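Local coordinates for protein ribose-phosphate pyrophosphokinase (Sulfolobus solfataricus, PDB 4TWB) that makes phosphoribosyl diphosphate (PRPP) by transferring the pyrophosphoryl group of ATP to the 1-hydroxyl of ribose 5-phosphate, with magnesium as cofactor, at residues Ala243-Leu248 with Thr268-Val273; Thr264-Asn269 with Ile279-Ser284. One frame throughout, in Å; residues are numbered along the deposited sequence.

Contact 1. Residues Ala243-Leu248 with Thr268-Val273; sequences AAIHLL and TNTINV
T268 and I245 illustrate how a threonine hydroxyl can tie the end of one strand to the bend after the neighbouring strand of the same chain. OG1 of T268 donates to O of I245 at 2.9 Å, tilted 27° from the carbonyl plane. With chi1 at 88°, OG1 lies between the backbone N and the carbonyl carbon, where it can also accept from N of T270 at 3.2 Å, closing an ST turn. N of T268 adds a weak bond to the same I245 oxygen. A valine here would probably deprive I245 O of its strongest bond across the contact and the N-H of T270 of its turn partner.

A second polar contact is ring to hydroxyl. ND1 of H246 and OG1 of T270 share a hydrogen bond of 2.7 Å at the edge of the imidazole, the two side chains crossing at about a right angle. I245 CG2 lies over one ring face, 3.6 Å above its plane, and NE2 is hydrogen-bonded to the backbone carbonyls of V124 and E125; held at both nitrogens, the ring is probably fixed in its rotation.

In this phosphoribosyltransferase domain the chain turns a corner at I245: strand 239-244 belongs to the large parallel sheet, whereas the weakly bonded strand 246-247 pairs with 218-219, beside the ribose 5-phosphate-binding residues S220 to T224.

Apolar packing follows the bend. CD1 of I271 meets CD2 of L248 at 3.5 Å, these side chains also crossing nearly perpendicularly. Y88 touches both L248 and I271, and the side chain of L248 packs against D34 of the second subunit and lies about 7 Å from a bound AMP.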
ATOM      1  N   ALA A 243      20.638   3.030  20.634  1.00 37.69           N
ATOM      2  CA  ALA A 243      19.787   4.152  20.270  1.00 42.37           C
ATOM      3  C   ALA A 243      19.649   4.274  18.757  1.00 39.92           C
ATOM      4  O   ALA A 243      20.617   4.142  18.021  1.00 39.87           O
ATOM      5  CB  ALA A 243      20.341   5.446  20.856  1.00 35.68           C
ATOM      6  N   ALA A 244      18.437   4.522  18.296  1.00 31.98           N
ATOM      7  CA  ALA A 244      18.224   4.823  16.888  1.00 40.37           C
ATOM      8  C   ALA A 244      17.076   5.810  16.741  1.00 40.57           C
ATOM      9  O   ALA A 244      16.214   5.915  17.616  1.00 41.04           O
ATOM     10  CB  ALA A 244      17.936   3.559  16.120  1.00 30.20           C
ATOM     11  N   ILE A 245      17.062   6.539  15.640  1.00 30.70           N
ATOM     12  CA  ILE A 245      15.936   7.423  15.365  1.00 37.65           C
ATOM     13  C   ILE A 245      14.660   6.596  15.063  1.00 40.32           C
ATOM     14  O   ILE A 245      13.599   6.814  15.663  1.00 38.82           O
ATOM     15  CB  ILE A 245      16.256   8.415  14.217  1.00 37.34           C
ATOM     16  CG1 ILE A 245      17.324   9.417  14.654  1.00 35.74           C
ATOM     17  CG2 ILE A 245      15.007   9.150  13.778  1.00 37.49           C
ATOM     18  CD1 ILE A 245      18.762   8.882  14.616  1.00 35.17           C
ATOM     19  N   HIS A 246      14.787   5.627  14.159  1.00 39.08           N
ATOM     20  CA  HIS A 246      13.677   4.770  13.772  1.00 28.46           C
ATOM     21  C   HIS A 246      13.810   3.376  14.365  1.00 37.39           C
ATOM     22  O   HIS A 246      14.630   2.578  13.912  1.00 39.35           O
ATOM     23  CB  HIS A 246      13.585   4.679  12.247  1.00 32.84           C
ATOM     24  CG  HIS A 246      13.633   6.009  11.566  1.00 30.56           C
ATOM     25  ND1 HIS A 246      12.637   6.952  11.709  1.00 26.23           N
ATOM     26  CD2 HIS A 246      14.565   6.561  10.753  1.00 31.74           C
ATOM     27  CE1 HIS A 246      12.951   8.025  11.004  1.00 37.62           C
ATOM     28  NE2 HIS A 246      14.120   7.815  10.418  1.00 25.60           N
ATOM     29  N   LEU A 247      13.001   3.079  15.377  1.00 40.39           N
ATOM     30  CA  LEU A 247      13.031   1.758  16.005  1.00 35.03           C
ATOM     31  C   LEU A 247      11.973   0.814  15.445  1.00 45.80           C
ATOM     32  O   LEU A 247      10.923   0.626  16.062  1.00 52.36           O
ATOM     33  CB  LEU A 247      12.844   1.883  17.513  1.00 40.48           C
ATOM     34  CG  LEU A 247      14.073   2.036  18.400  1.00 39.91           C
ATOM     35  CD1 LEU A 247      13.681   1.904  19.858  1.00 33.10           C
ATOM     36  CD2 LEU A 247      15.107   0.990  18.033  1.00 40.93           C
ATOM     37  N   LEU A 248      12.244   0.221  14.283  1.00 49.98           N
ATOM     38  CA  LEU A 248      11.316  -0.734  13.662  1.00 51.71           C
ATOM     39  C   LEU A 248      11.600  -2.144  14.158  1.00 64.27           C
ATOM     40  O   LEU A 248      12.022  -3.002  13.381  1.00 73.50           O
ATOM     41  CB  LEU A 248      11.477  -0.742  12.137  1.00 44.89           C
ATOM     42  CG  LEU A 248      11.698   0.564  11.375  1.00 49.43           C
ATOM     43  CD1 LEU A 248      12.190   0.265   9.975  1.00 35.71           C
ATOM     44  CD2 LEU A 248      10.418   1.376  11.342  1.00 60.00           C
ATOM     45  N   THR A 268      12.661   7.122  18.953  1.00 39.94           N
ATOM     46  CA  THR A 268      11.829   8.309  18.822  1.00 32.00           C
ATOM     47  C   THR A 268      10.458   7.954  18.261  1.00 47.07           C
ATOM     48  O   THR A 268      10.218   6.816  17.821  1.00 48.74           O
ATOM     49  CB  THR A 268      12.454   9.357  17.877  1.00 35.63           C
ATOM     50  OG1 THR A 268      12.048   9.100  16.532  1.00 34.00           O
ATOM     51  CG2 THR A 268      13.951   9.321  17.947  1.00 37.72           C
ATOM     52  N   ASN A 269       9.575   8.949  18.246  1.00 35.69           N
ATOM     53  CA  ASN A 269       8.220   8.755  17.786  1.00 31.83           C
ATOM     54  C   ASN A 269       8.018   9.019  16.293  1.00 36.80           C
ATOM     55  O   ASN A 269       6.960   9.492  15.868  1.00 35.35           O
ATOM     56  CB  ASN A 269       7.237   9.566  18.641  1.00 29.36           C
ATOM     57  CG  ASN A 269       7.461  11.071  18.544  1.00 37.96           C
ATOM     58  OD1 ASN A 269       8.520  11.529  18.124  1.00 34.40           O
ATOM     59  ND2 ASN A 269       6.450  11.846  18.937  1.00 36.75           N
ATOM     60  N   THR A 270       9.027   8.709  15.487  1.00 34.96           N
ATOM     61  CA  THR A 270       8.803   8.645  14.048  1.00 33.40           C
ATOM     62  C   THR A 270       8.078   7.332  13.789  1.00 38.70           C
ATOM     63  O   THR A 270       7.454   7.154  12.759  1.00 35.45           O
ATOM     64  CB  THR A 270      10.108   8.659  13.248  1.00 37.09           C
ATOM     65  OG1 THR A 270      10.913   7.543  13.633  1.00 35.23           O
ATOM     66  CG2 THR A 270      10.881   9.950  13.490  1.00 31.60           C
ATOM     67  N   ILE A 271       8.170   6.423  14.755  1.00 42.96           N
ATOM     68  CA  ILE A 271       7.561   5.099  14.686  1.00 34.83           C
ATOM     69  C   ILE A 271       6.625   4.920  15.885  1.00 51.18           C
ATOM     70  O   ILE A 271       6.697   5.688  16.850  1.00 57.06           O
ATOM     71  CB  ILE A 271       8.656   4.007  14.765  1.00 42.54           C
ATOM     72  CG1 ILE A 271       9.670   4.200  13.649  1.00 39.06           C
ATOM     73  CG2 ILE A 271       8.065   2.625  14.678  1.00 57.38           C
ATOM     74  CD1 ILE A 271       9.046   4.413  12.330  1.00 32.47           C
ATOM     75  N   ASN A 272       5.756   3.909  15.831  1.00 53.46           N
ATOM     76  CA  ASN A 272       4.935   3.533  16.978  1.00 56.44           C
ATOM     77  C   ASN A 272       5.602   2.416  17.812  1.00 60.41           C
ATOM     78  O   ASN A 272       6.137   1.471  17.231  1.00 67.43           O
ATOM     79  CB  ASN A 272       3.572   3.084  16.468  1.00 49.10           C
ATOM     80  CG  ASN A 272       2.565   2.900  17.582  1.00 78.72           C
ATOM     81  OD1 ASN A 272       2.705   3.472  18.670  1.00 78.81           O
ATOM     82  ND2 ASN A 272       1.531   2.103  17.316  1.00 70.27           N
ATOM     83  N   VAL A 273       5.573   2.501  19.152  1.00 65.89           N
ATOM     84  CA  VAL A 273       6.268   1.490  19.984  1.00 55.52           C
ATOM     85  C   VAL A 273       5.561   0.932  21.273  1.00 73.72           C
ATOM     86  O   VAL A 273       4.348   0.731  21.308  1.00 63.49           O
ATOM     87  CB  VAL A 273       7.718   1.953  20.333  1.00 71.92           C
ATOM     88  CG1 VAL A 273       8.690   0.830  20.072  1.00 87.12           C
ATOM     89  CG2 VAL A 273       8.133   3.174  19.519  1.00 47.03           C
TER

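Contact 2. Residues Thr264-Asn269 with Ile279-Ser284; sequences TLIGTN and ITIDVS
I266 and I279 pair in the parallel register that closes one side of the six-stranded parallel sheet of the phosphoribosyltransferase domain, strand 279-281 being the outermost within this chain. The example follows the usual rule of parallel pairing, in which one residue bonds through its N and its O to the two residues flanking its partner: I279, opposite I266, donates from its N to L265 O and accepts at its O from G267 N. Further on, I281 N donates to G267 O at 2.8 Å, and N269 N to I281 O.

The close side is the face carrying I266, I279 and I281. I266 and I279 lie side by side, pointing the same way, with CG1 of I266 4.1 Å from CB of I279. I266 CG2 stands anti to its backbone N and from there meets CD1 of I281 at 4.0 Å. Helix 145-155 covers this face, K151 touching both I279 and I281. Near the strand ends V283 CG1 abuts T268 CB at 3.6 Å.

The loose side is at T280, which is exposed, its CG2 grazing CB of N269 at 4.1 Å; G267 across from it has no side chain.

Past the strands, polar groups take over. D282 OD1 accepts from N of S284, an Asx turn, and is met weakly by ND2 of N269 at 3.2 Å, with amide and carboxylate planes 66° apart. V283 occupies the N-cap position of helix 284-289. A chi1 of 63° sets the N269 amide between its own backbone N and carbonyl carbon and turns it toward that helix start, where OD1 of N269 receives the V283 N-H at 3.0 Å, the angle at the hydrogen being 163°.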
ATOM      1  N   THR A 264      19.282  -0.799  27.898  1.00 63.60           N
ATOM      2  CA  THR A 264      18.326   0.252  27.597  1.00 60.84           C
ATOM      3  C   THR A 264      18.174   0.425  26.095  1.00 55.40           C
ATOM      4  O   THR A 264      19.124   0.217  25.341  1.00 52.62           O
ATOM      5  CB  THR A 264      18.787   1.595  28.205  1.00 66.29           C
ATOM      6  OG1 THR A 264      19.225   1.383  29.553  1.00 72.77           O
ATOM      7  CG2 THR A 264      17.670   2.612  28.197  1.00 63.14           C
ATOM      8  N   LEU A 265      16.974   0.803  25.666  1.00 47.34           N
ATOM      9  CA  LEU A 265      16.716   1.119  24.262  1.00 44.98           C
ATOM     10  C   LEU A 265      16.173   2.526  24.095  1.00 50.30           C
ATOM     11  O   LEU A 265      15.170   2.883  24.715  1.00 45.47           O
ATOM     12  CB  LEU A 265      15.728   0.139  23.653  1.00 41.13           C
ATOM     13  CG  LEU A 265      16.336  -1.143  23.113  1.00 48.17           C
ATOM     14  CD1 LEU A 265      15.269  -1.916  22.390  1.00 41.31           C
ATOM     15  CD2 LEU A 265      17.488  -0.827  22.181  1.00 46.21           C
ATOM     16  N   ILE A 266      16.834   3.321  23.254  1.00 42.78           N
ATOM     17  CA  ILE A 266      16.385   4.680  22.980  1.00 38.77           C
ATOM     18  C   ILE A 266      15.939   4.835  21.543  1.00 35.48           C
ATOM     19  O   ILE A 266      16.693   4.541  20.614  1.00 32.39           O
ATOM     20  CB  ILE A 266      17.480   5.705  23.232  1.00 38.18           C
ATOM     21  CG1 ILE A 266      17.825   5.764  24.714  1.00 41.61           C
ATOM     22  CG2 ILE A 266      17.024   7.063  22.765  1.00 35.54           C
ATOM     23  CD1 ILE A 266      19.126   6.488  24.989  1.00 32.94           C
ATOM     24  N   GLY A 267      14.705   5.297  21.371  1.00 35.40           N
ATOM     25  CA  GLY A 267      14.164   5.589  20.058  1.00 38.01           C
ATOM     26  C   GLY A 267      13.351   6.870  20.062  1.00 42.97           C
ATOM     27  O   GLY A 267      13.342   7.614  21.047  1.00 44.36           O
ATOM     28  N   THR A 268      12.661   7.122  18.953  1.00 39.94           N
ATOM     29  CA  THR A 268      11.829   8.309  18.822  1.00 32.00           C
ATOM     30  C   THR A 268      10.458   7.954  18.261  1.00 47.07           C
ATOM     31  O   THR A 268      10.218   6.816  17.821  1.00 48.74           O
ATOM     32  CB  THR A 268      12.454   9.357  17.877  1.00 35.63           C
ATOM     33  OG1 THR A 268      12.048   9.100  16.532  1.00 34.00           O
ATOM     34  CG2 THR A 268      13.951   9.321  17.947  1.00 37.72           C
ATOM     35  N   ASN A 269       9.575   8.949  18.246  1.00 35.69           N
ATOM     36  CA  ASN A 269       8.220   8.755  17.786  1.00 31.83           C
ATOM     37  C   ASN A 269       8.018   9.019  16.293  1.00 36.80           C
ATOM     38  O   ASN A 269       6.960   9.492  15.868  1.00 35.35           O
ATOM     39  CB  ASN A 269       7.237   9.566  18.641  1.00 29.36           C
ATOM     40  CG  ASN A 269       7.461  11.071  18.544  1.00 37.96           C
ATOM     41  OD1 ASN A 269       8.520  11.529  18.124  1.00 34.40           O
ATOM     42  ND2 ASN A 269       6.450  11.846  18.937  1.00 36.75           N
ATOM     43  N   ILE A 279      12.706   3.924  25.863  1.00 44.43           N
ATOM     44  CA  ILE A 279      12.806   5.362  26.027  1.00 43.89           C
ATOM     45  C   ILE A 279      12.462   6.040  24.708  1.00 48.56           C
ATOM     46  O   ILE A 279      13.162   5.878  23.711  1.00 43.80           O
ATOM     47  CB  ILE A 279      14.191   5.764  26.551  1.00 58.42           C
ATOM     48  CG1 ILE A 279      14.339   5.291  28.004  1.00 43.13           C
ATOM     49  CG2 ILE A 279      14.391   7.260  26.429  1.00 46.76           C
ATOM     50  CD1 ILE A 279      15.692   5.553  28.602  1.00 67.90           C
ATOM     51  N   THR A 280      11.353   6.772  24.699  1.00 46.29           N
ATOM     52  CA  THR A 280      10.859   7.354  23.458  1.00 43.71           C
ATOM     53  C   THR A 280      10.969   8.861  23.456  1.00 42.55           C
ATOM     54  O   THR A 280      10.288   9.536  24.220  1.00 46.01           O
ATOM     55  CB  THR A 280       9.383   6.983  23.196  1.00 45.94           C
ATOM     56  OG1 THR A 280       9.251   5.559  23.036  1.00 55.20           O
ATOM     57  CG2 THR A 280       8.886   7.672  21.937  1.00 42.33           C
ATOM     58  N   ILE A 281      11.826   9.380  22.588  1.00 41.38           N
ATOM     59  CA  ILE A 281      11.973  10.822  22.417  1.00 38.21           C
ATOM     60  C   ILE A 281      10.929  11.346  21.439  1.00 35.99           C
ATOM     61  O   ILE A 281      10.785  10.821  20.345  1.00 47.07           O
ATOM     62  CB  ILE A 281      13.359  11.174  21.867  1.00 38.60           C
ATOM     63  CG1 ILE A 281      14.449  10.679  22.828  1.00 43.63           C
ATOM     64  CG2 ILE A 281      13.472  12.663  21.623  1.00 32.71           C
ATOM     65  CD1 ILE A 281      15.876  10.883  22.315  1.00 37.67           C
ATOM     66  N   ASP A 282      10.200  12.381  21.838  1.00 40.10           N
ATOM     67  CA  ASP A 282       9.261  13.055  20.938  1.00 37.34           C
ATOM     68  C   ASP A 282      10.043  14.108  20.149  1.00 38.74           C
ATOM     69  O   ASP A 282      10.474  15.118  20.695  1.00 39.95           O
ATOM     70  CB  ASP A 282       8.109  13.682  21.742  1.00 28.32           C
ATOM     71  CG  ASP A 282       7.266  14.647  20.930  1.00 50.53           C
ATOM     72  OD1 ASP A 282       7.470  14.744  19.697  1.00 38.52           O
ATOM     73  OD2 ASP A 282       6.395  15.311  21.545  1.00 51.02           O
ATOM     74  N   VAL A 283      10.232  13.850  18.864  1.00 32.13           N
ATOM     75  CA  VAL A 283      11.091  14.675  18.033  1.00 34.26           C
ATOM     76  C   VAL A 283      10.354  15.833  17.369  1.00 44.06           C
ATOM     77  O   VAL A 283      10.892  16.461  16.448  1.00 40.88           O
ATOM     78  CB  VAL A 283      11.753  13.844  16.913  1.00 40.77           C
ATOM     79  CG1 VAL A 283      12.786  12.896  17.504  1.00 31.43           C
ATOM     80  CG2 VAL A 283      10.688  13.082  16.103  1.00 29.99           C
ATOM     81  N   SER A 284       9.132  16.114  17.827  1.00 38.29           N
ATOM     82  CA  SER A 284       8.368  17.241  17.286  1.00 35.99           C
ATOM     83  C   SER A 284       9.152  18.553  17.405  1.00 38.97           C
ATOM     84  O   SER A 284       9.177  19.365  16.483  1.00 35.69           O
ATOM     85  CB  SER A 284       7.035  17.373  18.010  1.00 32.93           C
ATOM     86  OG  SER A 284       6.367  16.138  18.036  1.00 43.78           O
TER

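How the contacts relate
The two contacts read as one continuous piece of the phosphoribosyltransferase domain, their centres about 6 Å apart. Along the chain, strand 239-244 and the bend of 243-248 lead through helix 253-259 to strand 262-268; then come the loop of 268-273 and the edge strand 279-281. Strand 262-268 lies between the other two in the parallel sheet, and T268 and N269 belong to both contacts. A probable hydrogen bond of 2.9 Å from A244 N to I266 O joins the pairs, and L247 CD1 packs on G267 CA. Contact 1 lies nearer the ribose 5-phosphate-binding residues, with the side chains of L248 and S220 about 4 Å apart, whereas contact 2 finishes the sheet's edge within this chain and leads into helix 284-289.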